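Local structure of lipid-transfer protein (6OK1) at residues A[285-296]-A[330-340]. The protein is of unknown function but belongs to the thiolase superfamily, as a lipid-transfer protein with N- and C-terminal thiolase-like domains. Residues are numbered along the deposited sequence; the frame is centred on the assembly and turned at random.
Sequences PSDIGAAILYDH and RLPCNTHGGQL
Asn334 meets the backbone of Leu293 with both ends of its side-chain amide, beside an edge strand of the thiolase-fold sheet, 290-292. Asn334 OD1 takes the Leu293 N-H at 2.9 Å, from a donor tilted out of the carbonyl plane, while Asn334 ND2 gives a hydrogen to Leu293 O at 3.1 Å, in both the amide and carbonyl planes and on a lone pair. This pair of bonds fixes the rotation of the amide, and ND2 also bonds Asp177. The side-chain grip carries on from a short parallel bridge, in which Ala291 N donates to Pro332 O and Asn334 N to Ala291 O, with Cys333 between them. Strand 371-375 lies on the other edge of 290-292, and 330-340 joins this edge through a single bridge.

Apolar groups line the bridge: Leu331 CD2 rests on Ala291 CB at 3.8 Å, and Leu293 sets CG and CD1 against Cys333 SG. With CG1 of Ile292 beside the backbone N (chi1 -57°), its CG2 stands anti to N and comes within 3.8 Å of His336 CE1, at a slant to the imidazole.

At one end, the Arg330 guanidinium reaches Ile288 O edge-on through NH1, 2.9 Å away, and Pro285 O through a weak bond from NH2. At the other, the Asp295 carboxylate faces the first turn of helix 338-341. Its OD2 lies 3.3 Å from Gly338 CA and accepts a weak bond from Leu340 N, whereas OD1 receives Gln339 N on its syn side at 2.7 Å, 20° out of the carboxylate plane.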
ATOM      1  N   PRO A 285      15.437  21.623  18.142  1.00 32.78           N
ATOM      2  CA  PRO A 285      16.658  21.012  17.589  1.00 31.52           C
ATOM      3  C   PRO A 285      17.771  20.871  18.625  1.00 35.11           C
ATOM      4  O   PRO A 285      18.484  19.854  18.643  1.00 33.45           O
ATOM      5  CB  PRO A 285      17.035  21.976  16.453  1.00 36.08           C
ATOM      6  CG  PRO A 285      15.717  22.589  16.007  1.00 32.95           C
ATOM      7  CD  PRO A 285      14.856  22.653  17.259  1.00 34.09           C
ATOM      8  N   SER A 286      17.939  21.865  19.506  1.00 35.48           N
ATOM      9  CA  SER A 286      19.010  21.798  20.494  1.00 37.98           C
ATOM     10  C   SER A 286      18.870  20.598  21.423  1.00 39.22           C
ATOM     11  O   SER A 286      19.843  20.210  22.073  1.00 37.73           O
ATOM     12  CB  SER A 286      19.027  23.084  21.334  1.00 35.83           C
ATOM     13  OG  SER A 286      17.820  23.179  22.058  1.00 39.94           O
ATOM     14  N   ASP A 287      17.675  20.020  21.529  1.00 33.68           N
ATOM     15  CA  ASP A 287      17.478  18.864  22.384  1.00 32.04           C
ATOM     16  C   ASP A 287      17.848  17.554  21.715  1.00 40.38           C
ATOM     17  O   ASP A 287      17.839  16.520  22.386  1.00 32.05           O
ATOM     18  CB  ASP A 287      16.023  18.797  22.835  1.00 33.15           C
ATOM     19  CG  ASP A 287      15.599  20.024  23.603  1.00 44.75           C
ATOM     20  OD1 ASP A 287      16.310  20.420  24.553  1.00 42.95           O
ATOM     21  OD2 ASP A 287      14.564  20.607  23.249  1.00 33.96           O
ATOM     22  N   ILE A 288      18.127  17.562  20.418  1.00 30.85           N
ATOM     23  CA  ILE A 288      18.444  16.350  19.679  1.00 25.42           C
ATOM     24  C   ILE A 288      19.932  16.060  19.814  1.00 30.00           C
ATOM     25  O   ILE A 288      20.768  16.896  19.454  1.00 33.45           O
ATOM     26  CB  ILE A 288      18.060  16.504  18.201  1.00 26.60           C
ATOM     27  CG1 ILE A 288      16.578  16.889  18.082  1.00 31.34           C
ATOM     28  CG2 ILE A 288      18.400  15.242  17.424  1.00 29.20           C
ATOM     29  CD1 ILE A 288      15.583  15.867  18.658  1.00 30.41           C
ATOM     30  N   GLY A 289      20.260  14.855  20.285  1.00 29.86           N
ATOM     31  CA  GLY A 289      21.631  14.493  20.595  1.00 32.70           C
ATOM     32  C   GLY A 289      22.291  13.630  19.538  1.00 33.37           C
ATOM     33  O   GLY A 289      23.494  13.380  19.597  1.00 31.92           O
ATOM     34  N   ALA A 290      21.521  13.181  18.552  1.00 32.52           N
ATOM     35  CA  ALA A 290      22.081  12.444  17.429  1.00 26.93           C
ATOM     36  C   ALA A 290      21.052  12.451  16.307  1.00 25.97           C
ATOM     37  O   ALA A 290      19.858  12.607  16.562  1.00 29.17           O
ATOM     38  CB  ALA A 290      22.428  11.009  17.824  1.00 30.32           C
ATOM     39  N   ALA A 291      21.521  12.262  15.067  1.00 25.58           N
ATOM     40  CA  ALA A 291      20.604  12.194  13.928  1.00 25.23           C
ATOM     41  C   ALA A 291      20.942  11.038  13.000  1.00 25.12           C
ATOM     42  O   ALA A 291      22.107  10.810  12.664  1.00 26.00           O
ATOM     43  CB  ALA A 291      20.624  13.492  13.115  1.00 29.00           C
ATOM     44  N   ILE A 292      19.907  10.341  12.548  1.00 25.84           N
ATOM     45  CA  ILE A 292      20.032   9.322  11.519  1.00 26.17           C
ATOM     46  C   ILE A 292      19.356   9.925  10.291  1.00 22.10           C
ATOM     47  O   ILE A 292      18.124   9.993  10.237  1.00 23.66           O
ATOM     48  CB  ILE A 292      19.388   7.998  11.944  1.00 22.54           C
ATOM     49  CG1 ILE A 292      19.981   7.454  13.259  1.00 25.18           C
ATOM     50  CG2 ILE A 292      19.480   6.965  10.786  1.00 25.39           C
ATOM     51  CD1 ILE A 292      21.463   7.173  13.239  1.00 27.30           C
ATOM     52  N   LEU A 293      20.158  10.429   9.342  1.00 20.98           N
ATOM     53  CA  LEU A 293      19.673  11.219   8.213  1.00 25.79           C
ATOM     54  C   LEU A 293      19.787  10.379   6.950  1.00 22.83           C
ATOM     55  O   LEU A 293      20.889   9.972   6.558  1.00 23.80           O
ATOM     56  CB  LEU A 293      20.444  12.537   8.084  1.00 23.33           C
ATOM     57  CG  LEU A 293      20.290  13.464   9.298  1.00 23.23           C
ATOM     58  CD1 LEU A 293      21.070  14.764   9.038  1.00 27.09           C
ATOM     59  CD2 LEU A 293      18.809  13.742   9.613  1.00 26.82           C
ATOM     60  N   TYR A 294      18.632  10.100   6.338  1.00 21.84           N
ATOM     61  CA  TYR A 294      18.556   9.232   5.169  1.00 21.46           C
ATOM     62  C   TYR A 294      19.519   9.692   4.089  1.00 22.96           C
ATOM     63  O   TYR A 294      19.519  10.861   3.680  1.00 22.53           O
ATOM     64  CB  TYR A 294      17.131   9.240   4.642  1.00 22.26           C
ATOM     65  CG  TYR A 294      16.730   8.065   3.766  1.00 19.39           C
ATOM     66  CD1 TYR A 294      17.023   8.044   2.408  1.00 21.02           C
ATOM     67  CD2 TYR A 294      15.970   7.037   4.297  1.00 19.89           C
ATOM     68  CE1 TYR A 294      16.569   6.988   1.608  1.00 21.60           C
ATOM     69  CE2 TYR A 294      15.520   5.995   3.520  1.00 24.38           C
ATOM     70  CZ  TYR A 294      15.811   5.980   2.177  1.00 23.64           C
ATOM     71  OH  TYR A 294      15.352   4.929   1.417  1.00 21.38           O
ATOM     72  N   ASP A 295      20.288   8.742   3.578  1.00 18.78           N
ATOM     73  CA  ASP A 295      21.503   9.057   2.848  1.00 19.83           C
ATOM     74  C   ASP A 295      21.758   8.025   1.762  1.00 20.65           C
ATOM     75  O   ASP A 295      22.899   7.602   1.551  1.00 24.70           O
ATOM     76  CB  ASP A 295      22.694   9.122   3.794  1.00 20.97           C
ATOM     77  CG  ASP A 295      22.976   7.792   4.443  1.00 25.33           C
ATOM     78  OD1 ASP A 295      22.000   7.103   4.787  1.00 22.52           O
ATOM     79  OD2 ASP A 295      24.165   7.453   4.609  1.00 25.00           O
ATOM     80  N   HIS A 296      20.708   7.601   1.047  1.00 22.74           N
ATOM     81  CA  HIS A 296      20.957   6.739  -0.111  1.00 20.85           C
ATOM     82  C   HIS A 296      21.742   7.482  -1.176  1.00 22.44           C
ATOM     83  O   HIS A 296      22.525   6.867  -1.907  1.00 22.56           O
ATOM     84  CB  HIS A 296      19.680   6.140  -0.679  1.00 24.22           C
ATOM     85  CG  HIS A 296      18.700   7.129  -1.213  1.00 22.99           C
ATOM     86  ND1 HIS A 296      18.591   8.415  -0.732  1.00 26.64           N
ATOM     87  CD2 HIS A 296      17.762   7.008  -2.187  1.00 28.86           C
ATOM     88  CE1 HIS A 296      17.609   9.036  -1.365  1.00 31.70           C
ATOM     89  NE2 HIS A 296      17.101   8.210  -2.261  1.00 29.13           N
ATOM     90  N   ARG A 330      28.467  18.187  17.691  1.00 36.69           N
ATOM     91  CA  ARG A 330      27.179  18.569  18.252  1.00 40.80           C
ATOM     92  C   ARG A 330      26.076  17.598  17.838  1.00 35.36           C
ATOM     93  O   ARG A 330      25.137  17.361  18.612  1.00 35.07           O
ATOM     94  CB  ARG A 330      26.842  20.008  17.828  1.00 47.23           C
ATOM     95  CG  ARG A 330      25.459  20.502  18.223  1.00 75.05           C
ATOM     96  CD  ARG A 330      24.513  20.416  17.047  1.00110.36           C
ATOM     97  NE  ARG A 330      23.129  20.731  17.389  1.00108.26           N
ATOM     98  CZ  ARG A 330      22.328  19.928  18.082  1.00 45.62           C
ATOM     99  NH1 ARG A 330      22.773  18.765  18.538  1.00 50.00           N
ATOM    100  NH2 ARG A 330      21.072  20.287  18.320  1.00 53.57           N
ATOM    101  N   LEU A 331      26.168  17.015  16.645  1.00 30.63           N
ATOM    102  CA  LEU A 331      25.089  16.190  16.101  1.00 28.52           C
ATOM    103  C   LEU A 331      25.677  14.937  15.468  1.00 29.32           C
ATOM    104  O   LEU A 331      25.705  14.794  14.238  1.00 28.93           O
ATOM    105  CB  LEU A 331      24.255  16.963  15.079  1.00 29.78           C
ATOM    106  CG  LEU A 331      22.939  16.259  14.691  1.00 27.81           C
ATOM    107  CD1 LEU A 331      21.953  16.258  15.854  1.00 32.01           C
ATOM    108  CD2 LEU A 331      22.262  16.877  13.444  1.00 32.63           C
ATOM    109  N   PRO A 332      26.148  14.005  16.293  1.00 30.68           N
ATOM    110  CA  PRO A 332      26.626  12.718  15.784  1.00 27.64           C
ATOM    111  C   PRO A 332      25.601  12.119  14.843  1.00 28.49           C
ATOM    112  O   PRO A 332      24.416  12.037  15.167  1.00 30.01           O
ATOM    113  CB  PRO A 332      26.782  11.871  17.052  1.00 35.43           C
ATOM    114  CG  PRO A 332      27.008  12.849  18.137  1.00 39.12           C
ATOM    115  CD  PRO A 332      26.224  14.081  17.767  1.00 31.80           C
ATOM    116  N   CYS A 333      26.065  11.706  13.670  1.00 27.09           N
ATOM    117  CA  CYS A 333      25.162  11.372  12.580  1.00 25.28           C
ATOM    118  C   CYS A 333      25.513  10.023  11.987  1.00 22.99           C
ATOM    119  O   CYS A 333      26.686   9.721  11.737  1.00 28.96           O
ATOM    120  CB  CYS A 333      25.234  12.457  11.522  1.00 28.21           C
ATOM    121  SG  CYS A 333      24.090  12.219  10.113  1.00 28.31           S
ATOM    122  N   ASN A 334      24.480   9.231  11.714  1.00 25.12           N
ATOM    123  CA  ASN A 334      24.629   7.986  10.974  1.00 24.85           C
ATOM    124  C   ASN A 334      25.749   7.138  11.572  1.00 25.65           C
ATOM    125  O   ASN A 334      26.651   6.656  10.873  1.00 29.07           O
ATOM    126  CB  ASN A 334      24.856   8.271   9.494  1.00 22.91           C
ATOM    127  CG  ASN A 334      23.611   8.834   8.816  1.00 23.48           C
ATOM    128  OD1 ASN A 334      22.530   8.809   9.408  1.00 25.48           O
ATOM    129  ND2 ASN A 334      23.740   9.305   7.579  1.00 26.50           N
ATOM    130  N   THR A 335      25.643   6.924  12.889  1.00 28.30           N
ATOM    131  CA  THR A 335      26.633   6.175  13.651  1.00 25.53           C
ATOM    132  C   THR A 335      26.745   4.708  13.231  1.00 27.95           C
ATOM    133  O   THR A 335      27.727   4.051  13.583  1.00 31.86           O
ATOM    134  CB  THR A 335      26.288   6.290  15.136  1.00 25.42           C
ATOM    135  OG1 THR A 335      24.872   6.176  15.322  1.00 28.21           O
ATOM    136  CG2 THR A 335      26.731   7.654  15.641  1.00 32.03           C
ATOM    137  N   HIS A 336      25.769   4.175  12.497  1.00 26.18           N
ATOM    138  CA  HIS A 336      25.879   2.845  11.899  1.00 28.56           C
ATOM    139  C   HIS A 336      26.577   2.853  10.545  1.00 29.99           C
ATOM    140  O   HIS A 336      26.936   1.784  10.036  1.00 26.00           O
ATOM    141  CB  HIS A 336      24.482   2.220  11.732  1.00 26.62           C
ATOM    142  CG  HIS A 336      23.550   3.018  10.869  1.00 25.97           C
ATOM    143  ND1 HIS A 336      23.453   4.395  10.936  1.00 25.10           N
ATOM    144  CD2 HIS A 336      22.653   2.625   9.936  1.00 25.77           C
ATOM    145  CE1 HIS A 336      22.541   4.811  10.072  1.00 28.21           C
ATOM    146  NE2 HIS A 336      22.042   3.754   9.454  1.00 26.96           N
ATOM    147  N   GLY A 337      26.743   4.018   9.936  1.00 26.28           N
ATOM    148  CA  GLY A 337      27.299   4.123   8.603  1.00 24.65           C
ATOM    149  C   GLY A 337      26.297   4.548   7.548  1.00 26.36           C
ATOM    150  O   GLY A 337      26.692   4.788   6.402  1.00 24.62           O
ATOM    151  N   GLY A 338      25.016   4.653   7.907  1.00 24.28           N
ATOM    152  CA  GLY A 338      23.990   5.103   6.978  1.00 22.77           C
ATOM    153  C   GLY A 338      23.575   4.059   5.961  1.00 23.83           C
ATOM    154  O   GLY A 338      24.019   2.906   5.965  1.00 25.78           O
ATOM    155  N   GLN A 339      22.668   4.479   5.065  1.00 22.65           N
ATOM    156  CA  GLN A 339      22.348   3.645   3.922  1.00 21.67           C
ATOM    157  C   GLN A 339      23.583   3.469   3.052  1.00 23.91           C
ATOM    158  O   GLN A 339      23.742   2.438   2.387  1.00 23.36           O
ATOM    159  CB  GLN A 339      21.217   4.262   3.091  1.00 20.93           C
ATOM    160  CG  GLN A 339      19.959   4.541   3.885  1.00 22.49           C
ATOM    161  CD  GLN A 339      19.326   3.283   4.400  1.00 25.96           C
ATOM    162  OE1 GLN A 339      18.715   2.540   3.643  1.00 23.27           O
ATOM    163  NE2 GLN A 339      19.461   3.040   5.695  1.00 22.89           N
ATOM    164  N   LEU A 340      24.449   4.493   3.037  1.00 22.60           N
ATOM    165  CA  LEU A 340      25.622   4.511   2.162  1.00 26.60           C
ATOM    166  C   LEU A 340      26.693   3.533   2.637  1.00 28.18           C
ATOM    167  O   LEU A 340      27.348   2.876   1.816  1.00 25.92           O
ATOM    168  CB  LEU A 340      26.201   5.927   2.112  1.00 26.09           C
ATOM    169  CG  LEU A 340      27.231   6.183   1.030  1.00 32.71           C
ATOM    170  CD1 LEU A 340      26.559   6.637  -0.235  1.00 52.50           C
ATOM    171  CD2 LEU A 340      28.252   7.202   1.490  1.00 39.13           C
TER